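Long-range contacts in leucine aminopeptidase 2 (Saccharomyces cerevisiae, PDB 2XQ0), which removes N-terminal residues from di- and tripeptides as a zinc aminopeptidase of the M1 family and, in vitro, weakly hydrolyses epoxides such as leukotriene A4: residues A[145-150]-A[203-208]; A[369-374]-A[453-458]. All blocks are in the same frame, centred on the assembly; numbering follows the deposited sequence.

Contact 1: A[145-150]-A[203-208]; sequences QLEAIH and PAYLIG. With BES (2-(3-amino-2-hydroxy-4-phenyl-butyrylamino)-4-methyl-pentanoic acid), chain B.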
loop_
_atom_site.group_PDB
_atom_site.type_symbol
_atom_site.label_atom_id
_atom_site.label_comp_id
_atom_site.label_asym_id
_atom_site.label_seq_id
_atom_site.Cartn_x
_atom_site.Cartn_y
_atom_site.Cartn_z
ATOM N N GLN A 145 9.259 4.657 5.165
ATOM C CA GLN A 145 8.440 3.817 4.308
ATOM C C GLN A 145 9.449 2.891 3.631
ATOM O O GLN A 145 10.251 3.344 2.811
ATOM C CB GLN A 145 7.695 4.655 3.267
ATOM C CG GLN A 145 7.173 3.843 2.082
ATOM C CD GLN A 145 6.187 2.778 2.512
ATOM O OE1 GLN A 145 5.206 3.072 3.196
ATOM N NE2 GLN A 145 6.450 1.531 2.131
ATOM N N LEU A 146 9.445 1.616 4.008
ATOM C CA LEU A 146 10.520 0.705 3.607
ATOM C C LEU A 146 10.168 -0.228 2.449
ATOM O O LEU A 146 11.055 -0.756 1.752
ATOM C CB LEU A 146 11.024 -0.107 4.811
ATOM C CG LEU A 146 11.438 0.712 6.030
ATOM C CD1 LEU A 146 12.176 -0.165 7.048
ATOM C CD2 LEU A 146 12.285 1.904 5.619
ATOM N N GLU A 147 8.884 -0.438 2.219
ATOM C CA GLU A 147 8.499 -1.382 1.160
ATOM C C GLU A 147 8.775 -0.752 -0.201
ATOM O O GLU A 147 8.466 0.417 -0.392
ATOM C CB GLU A 147 7.015 -1.745 1.277
ATOM C CG GLU A 147 6.611 -3.014 0.505
ATOM C CD GLU A 147 5.160 -3.393 0.792
ATOM O OE1 GLU A 147 4.543 -2.698 1.613
ATOM O OE2 GLU A 147 4.642 -4.355 0.204
ATOM N N ALA A 148 9.366 -1.497 -1.140
ATOM C CA ALA A 148 9.718 -2.904 -0.984
ATOM C C ALA A 148 11.157 -3.139 -0.518
ATOM O O ALA A 148 11.386 -3.973 0.360
ATOM C CB ALA A 148 9.496 -3.642 -2.296
ATOM N N ILE A 149 12.122 -2.439 -1.121
ATOM C CA ILE A 149 13.535 -2.621 -0.739
ATOM C C ILE A 149 14.264 -1.362 -0.244
ATOM O O ILE A 149 15.429 -1.121 -0.584
ATOM C CB ILE A 149 14.343 -3.270 -1.866
ATOM C CG1 ILE A 149 14.270 -2.424 -3.147
ATOM C CG2 ILE A 149 13.812 -4.709 -2.119
ATOM C CD1 ILE A 149 15.233 -2.905 -4.249
ATOM N N HIS A 150 13.600 -0.576 0.589
ATOM C CA HIS A 150 14.238 0.620 1.152
ATOM C C HIS A 150 14.747 0.398 2.579
ATOM O O HIS A 150 15.400 1.280 3.148
ATOM C CB HIS A 150 13.263 1.802 1.116
ATOM C CG HIS A 150 12.903 2.233 -0.271
ATOM N ND1 HIS A 150 13.812 2.827 -1.119
ATOM C CD2 HIS A 150 11.747 2.129 -0.966
ATOM C CE1 HIS A 150 13.227 3.082 -2.276
ATOM N NE2 HIS A 150 11.971 2.676 -2.208
ATOM N N PRO A 203 9.709 -9.404 8.466
ATOM C CA PRO A 203 10.683 -8.987 7.445
ATOM C C PRO A 203 11.079 -7.514 7.661
ATOM O O PRO A 203 10.311 -6.740 8.244
ATOM C CB PRO A 203 9.907 -9.149 6.131
ATOM C CG PRO A 203 8.481 -8.992 6.507
ATOM C CD PRO A 203 8.345 -9.525 7.915
ATOM N N ALA A 204 12.262 -7.132 7.197
ATOM C CA ALA A 204 12.743 -5.759 7.365
ATOM C C ALA A 204 11.805 -4.718 6.744
ATOM O O ALA A 204 11.744 -3.583 7.215
ATOM C CB ALA A 204 14.160 -5.604 6.781
ATOM N N TYR A 205 11.097 -5.087 5.679
ATOM C CA TYR A 205 10.337 -4.078 4.935
ATOM C C TYR A 205 9.133 -3.601 5.771
ATOM O O TYR A 205 8.553 -2.578 5.474
ATOM C CB TYR A 205 9.903 -4.579 3.557
ATOM C CG TYR A 205 8.706 -5.500 3.562
ATOM C CD1 TYR A 205 7.412 -4.994 3.668
ATOM C CD2 TYR A 205 8.865 -6.864 3.450
ATOM C CE1 TYR A 205 6.323 -5.827 3.660
ATOM C CE2 TYR A 205 7.777 -7.715 3.454
ATOM C CZ TYR A 205 6.511 -7.190 3.556
ATOM O OH TYR A 205 5.427 -8.028 3.561
ATOM N N LEU A 206 8.791 -4.352 6.822
ATOM C CA LEU A 206 7.672 -4.008 7.708
ATOM C C LEU A 206 8.078 -3.088 8.863
ATOM O O LEU A 206 7.227 -2.592 9.605
ATOM C CB LEU A 206 7.025 -5.268 8.276
ATOM C CG LEU A 206 6.209 -6.058 7.249
ATOM C CD1 LEU A 206 5.646 -7.317 7.880
ATOM C CD2 LEU A 206 5.090 -5.191 6.728
ATOM N N ILE A 207 9.378 -2.868 9.022
ATOM C CA ILE A 207 9.826 -1.966 10.066
ATOM C C ILE A 207 9.256 -0.591 9.786
ATOM O O ILE A 207 9.208 -0.139 8.634
ATOM C CB ILE A 207 11.345 -1.900 10.188
ATOM C CG1 ILE A 207 11.873 -3.209 10.784
ATOM C CG2 ILE A 207 11.762 -0.717 11.063
ATOM C CD1 ILE A 207 11.409 -3.416 12.225
ATOM N N GLY A 208 8.779 0.051 10.844
ATOM C CA GLY A 208 8.221 1.382 10.721
ATOM C C GLY A 208 8.686 2.250 11.864
ATOM O O GLY A 208 8.775 1.788 13.008
HETATM N N2 BES B . 2.034 -1.379 1.798
HETATM C C1 BES B . 1.045 -1.187 0.758
HETATM C C6 BES B . 1.435 -0.002 -0.128
HETATM C C7 BES B . 2.736 -0.293 -0.843
HETATM C C8 BES B . 2.917 -1.518 -1.473
HETATM C C12 BES B . 3.756 0.654 -0.856
HETATM C C9 BES B . 4.113 -1.793 -2.126
HETATM C C11 BES B . 4.954 0.377 -1.509
HETATM C C10 BES B . 5.133 -0.847 -2.146
HETATM C C2 BES B . -0.350 -0.960 1.355
HETATM O O2 BES B . -0.808 -2.007 2.223
HETATM C C3 BES B . -1.297 -0.814 0.211
HETATM O O3 BES B . -1.624 -1.779 -0.485
HETATM N N1 BES B . -1.669 0.452 0.077
HETATM C C4 BES B . -2.569 1.025 -0.902
HETATM C C13 BES B . -3.898 1.095 -0.160
HETATM C C14 BES B . -5.038 0.433 -0.924
HETATM C C15 BES B . -6.162 0.057 0.035
HETATM C C16 BES B . -4.565 -0.782 -1.719
HETATM C C5 BES B . -2.082 2.422 -1.163
HETATM O O1 BES B . -2.339 2.959 -2.263
HETATM O O4 BES B . -1.424 2.998 -0.261
HETATM O O HOH W 1 7.307 -0.113 5.435
#
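Ala204 starts a short 3-10 turn, and its carbonyl meets the side chain of Leu146: Leu146 CD1 sits 3.4 Å from Ala204 O. At Tyr205 the backbone and the ring do different jobs. Tyr205 O accepts a hydrogen bond from a water oxygen 2.8 Å away, and the same water accepts from Leu146 N, so the two segments, which share no direct hydrogen bond, are bridged by this water. The Tyr205 ring, swung between its own backbone N and carbonyl carbon (chi1 78°), runs alongside Glu147, with the carboxylate and ring planes 38° apart. Tyr205 CD1 touches Glu147 CG at 3.8 Å, while Ala148 O lies 3.6 Å from Tyr205 CB. Glu147 is stretched out, CG anti to the backbone N (chi1 -163°), and its OE1 receives the amine N2 of bestatin at 2.8 Å; the side chain thus carries its carboxylate into the substrate site, and a cis peptide bond follows the residue. Leu206 CG lies over one face of the Tyr205 ring, off toward its rim. Further on, Ile207 CB packs on Leu146 CD1 at 3.7 Å, and the same methyl touches Ile207 O, so it sits against both carbonyls. The contact is buried in the N-terminal domain, between the loop that follows strand 141-144 and the turn that leads into strand 209-211, neighbours in a four-stranded antiparallel sheet; Met276 of strand 275-276 touches both Glu147 and Leu206.

Contact 2: A[369-374]-A[453-458]; sequences STLVQN and TWLYKP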
loop_
_atom_site.group_PDB
_atom_site.type_symbol
_atom_site.label_atom_id
_atom_site.label_comp_id
_atom_site.label_asym_id
_atom_site.label_seq_id
_atom_site.Cartn_x
_atom_site.Cartn_y
_atom_site.Cartn_z
ATOM N N SER A 369 1.941 -7.504 -16.667
ATOM C CA SER A 369 0.560 -7.807 -16.299
ATOM C C SER A 369 0.334 -9.272 -15.949
ATOM O O SER A 369 -0.793 -9.692 -15.732
ATOM C CB SER A 369 -0.416 -7.357 -17.388
ATOM O OG SER A 369 -0.388 -8.227 -18.501
ATOM N N THR A 370 1.403 -10.058 -15.904
ATOM C CA THR A 370 1.288 -11.441 -15.462
ATOM C C THR A 370 1.197 -11.435 -13.949
ATOM O O THR A 370 1.832 -10.606 -13.291
ATOM C CB THR A 370 2.490 -12.296 -15.919
ATOM O OG1 THR A 370 3.707 -11.771 -15.358
ATOM C CG2 THR A 370 2.596 -12.281 -17.450
ATOM N N LEU A 371 0.403 -12.347 -13.390
ATOM C CA LEU A 371 0.206 -12.375 -11.945
ATOM C C LEU A 371 1.508 -12.660 -11.194
ATOM O O LEU A 371 1.830 -11.959 -10.255
ATOM C CB LEU A 371 -0.867 -13.385 -11.558
ATOM C CG LEU A 371 -1.251 -13.389 -10.078
ATOM C CD1 LEU A 371 -1.679 -12.000 -9.649
ATOM C CD2 LEU A 371 -2.373 -14.393 -9.835
ATOM N N VAL A 372 2.239 -13.695 -11.613
ATOM C CA VAL A 372 3.549 -14.011 -11.050
ATOM C C VAL A 372 4.562 -13.264 -11.885
ATOM O O VAL A 372 4.488 -13.285 -13.118
ATOM C CB VAL A 372 3.848 -15.526 -11.151
ATOM C CG1 VAL A 372 5.311 -15.821 -10.822
ATOM C CG2 VAL A 372 2.896 -16.323 -10.244
ATOM N N GLN A 373 5.507 -12.609 -11.220
ATOM C CA GLN A 373 6.491 -11.781 -11.907
ATOM C C GLN A 373 7.847 -12.471 -12.004
ATOM O O GLN A 373 8.093 -13.477 -11.331
ATOM C CB GLN A 373 6.612 -10.427 -11.190
ATOM C CG GLN A 373 5.444 -9.521 -11.456
ATOM C CD GLN A 373 5.399 -9.063 -12.900
ATOM O OE1 GLN A 373 4.468 -9.378 -13.652
ATOM N NE2 GLN A 373 6.411 -8.323 -13.296
ATOM N N ASN A 374 8.719 -11.931 -12.847
ATOM C CA ASN A 374 10.033 -12.524 -13.092
ATOM C C ASN A 374 11.046 -11.405 -13.063
ATOM O O ASN A 374 11.505 -10.942 -14.100
ATOM C CB ASN A 374 10.053 -13.255 -14.447
ATOM C CG ASN A 374 11.423 -13.876 -14.785
ATOM O OD1 ASN A 374 12.273 -14.091 -13.921
ATOM N ND2 ASN A 374 11.619 -14.183 -16.062
ATOM N N THR A 453 -3.052 -19.632 -17.456
ATOM C CA THR A 453 -3.570 -18.327 -17.822
ATOM C C THR A 453 -3.572 -17.402 -16.610
ATOM O O THR A 453 -3.110 -16.262 -16.689
ATOM C CB THR A 453 -4.981 -18.430 -18.427
ATOM O OG1 THR A 453 -4.894 -19.095 -19.688
ATOM C CG2 THR A 453 -5.580 -17.058 -18.645
ATOM N N TRP A 454 -4.073 -17.904 -15.487
ATOM C CA TRP A 454 -4.157 -17.101 -14.277
ATOM C C TRP A 454 -2.784 -16.649 -13.787
ATOM O O TRP A 454 -2.579 -15.475 -13.505
ATOM C CB TRP A 454 -4.878 -17.863 -13.164
ATOM C CG TRP A 454 -6.374 -17.846 -13.291
ATOM C CD1 TRP A 454 -7.171 -18.867 -13.722
ATOM C CD2 TRP A 454 -7.251 -16.753 -12.983
ATOM N NE1 TRP A 454 -8.490 -18.479 -13.696
ATOM C CE2 TRP A 454 -8.566 -17.189 -13.240
ATOM C CE3 TRP A 454 -7.051 -15.455 -12.500
ATOM C CZ2 TRP A 454 -9.675 -16.372 -13.043
ATOM C CZ3 TRP A 454 -8.148 -14.650 -12.299
ATOM C CH2 TRP A 454 -9.446 -15.108 -12.576
ATOM N N LEU A 455 -1.844 -17.582 -13.678
ATOM C CA LEU A 455 -0.554 -17.256 -13.086
ATOM C C LEU A 455 0.469 -16.598 -14.027
ATOM O O LEU A 455 1.217 -15.704 -13.609
ATOM C CB LEU A 455 0.043 -18.486 -12.406
ATOM C CG LEU A 455 -0.766 -19.073 -11.251
ATOM C CD1 LEU A 455 -0.015 -20.234 -10.636
ATOM C CD2 LEU A 455 -1.076 -18.032 -10.190
ATOM N N TYR A 456 0.514 -17.012 -15.287
ATOM C CA TYR A 456 1.615 -16.597 -16.161
ATOM C C TYR A 456 1.220 -15.860 -17.440
ATOM O O TYR A 456 2.080 -15.462 -18.203
ATOM C CB TYR A 456 2.523 -17.790 -16.491
ATOM C CG TYR A 456 3.246 -18.314 -15.278
ATOM C CD1 TYR A 456 4.398 -17.699 -14.826
ATOM C CD2 TYR A 456 2.753 -19.400 -14.564
ATOM C CE1 TYR A 456 5.053 -18.156 -13.696
ATOM C CE2 TYR A 456 3.399 -19.863 -13.430
ATOM C CZ TYR A 456 4.549 -19.239 -13.008
ATOM O OH TYR A 456 5.202 -19.691 -11.889
ATOM N N LYS A 457 -0.067 -15.666 -17.680
ATOM C CA LYS A 457 -0.475 -15.030 -18.927
ATOM C C LYS A 457 -0.797 -13.570 -18.649
ATOM O O LYS A 457 -1.317 -13.250 -17.581
ATOM C CB LYS A 457 -1.693 -15.756 -19.512
ATOM C CG LYS A 457 -1.905 -15.583 -21.012
ATOM C CD LYS A 457 -2.087 -16.937 -21.693
ATOM C CE LYS A 457 -3.428 -17.042 -22.417
ATOM N NZ LYS A 457 -3.491 -16.208 -23.655
ATOM N N PRO A 458 -0.478 -12.682 -19.599
ATOM C CA PRO A 458 -0.769 -11.240 -19.523
ATOM C C PRO A 458 -2.227 -10.858 -19.802
ATOM O O PRO A 458 -2.977 -11.654 -20.358
ATOM C CB PRO A 458 0.128 -10.647 -20.621
ATOM C CG PRO A 458 0.344 -11.782 -21.591
ATOM C CD PRO A 458 0.429 -13.002 -20.719
HETATM O O HOH W 2 -1.195 -13.796 -15.103
#
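Leu371 and Val372 push their side chains against the last turn of helix 451-456, Leu371 toward Trp454 and Val372 toward Tyr456. Leu371 CB settles near the Trp454 carbonyl, 3.3 Å from Trp454 O, and CD2 of Leu371 reaches Leu455 CD2 at 3.9 Å, the two side chains slanting across each other. Val372 is the second bump. Its CG1, anti to the backbone N (chi1 169°), presses on Tyr456 CE1 at 3.7 Å, and its CG2 leans toward Leu455 CB, so the valine fills the hollow between the leucine and the tyrosine ring. Between these bumps the backbones join: Val372 N donates to Leu455 O at 3.0 Å, nearly straight at 171° and in the carbonyl plane. A water occupies the next gap, accepting from Leu371 N and donating to Trp454 O and Lys457 O, so these carbonyls at the end of the helix share one partner. Thr370 turns its methyl to this end, with CG2 3.3 Å from Tyr456 O, while its OG1 reaches forward to Val372 O at 2.8 Å, approaching from above the carbonyl plane, and is also hydrogen-bonded to Arg367 O. Ser369 OG lies against Pro458 and bonds Pro365 O and Gly459 N. With the Val372 N-H taking up a carbonyl of the last turn, the loop that leaves helix 365-368 completes the C-terminal end of helix 451-456. Leu396 of helix 388-403 touches Leu371, Trp454 and Leu455, and helix 428-438 closes on Val372, Leu455 and Tyr456 through Thr428, Leu432 and Phe429.

The two contacts follow one another along the chain, contact 1 closing before contact 2 opens, and their centres lie about 25 Å apart, with nearest atoms about 12 Å from each other and no touch. They share no strand or helix: contact 1 joins loops of the N-terminal domain, whereas contact 2 joins a loop to a helix end beside helices 388-403 and 428-438. Glu147 of contact 1 binds the inhibitor directly, its side chain about 6 Å from the zinc ion. Contact 2 is further off, the Leu371 side chain about 13 Å from the metal and about 8 Å from the side chains of the zinc ligand Glu324 and the proton donor Tyr390.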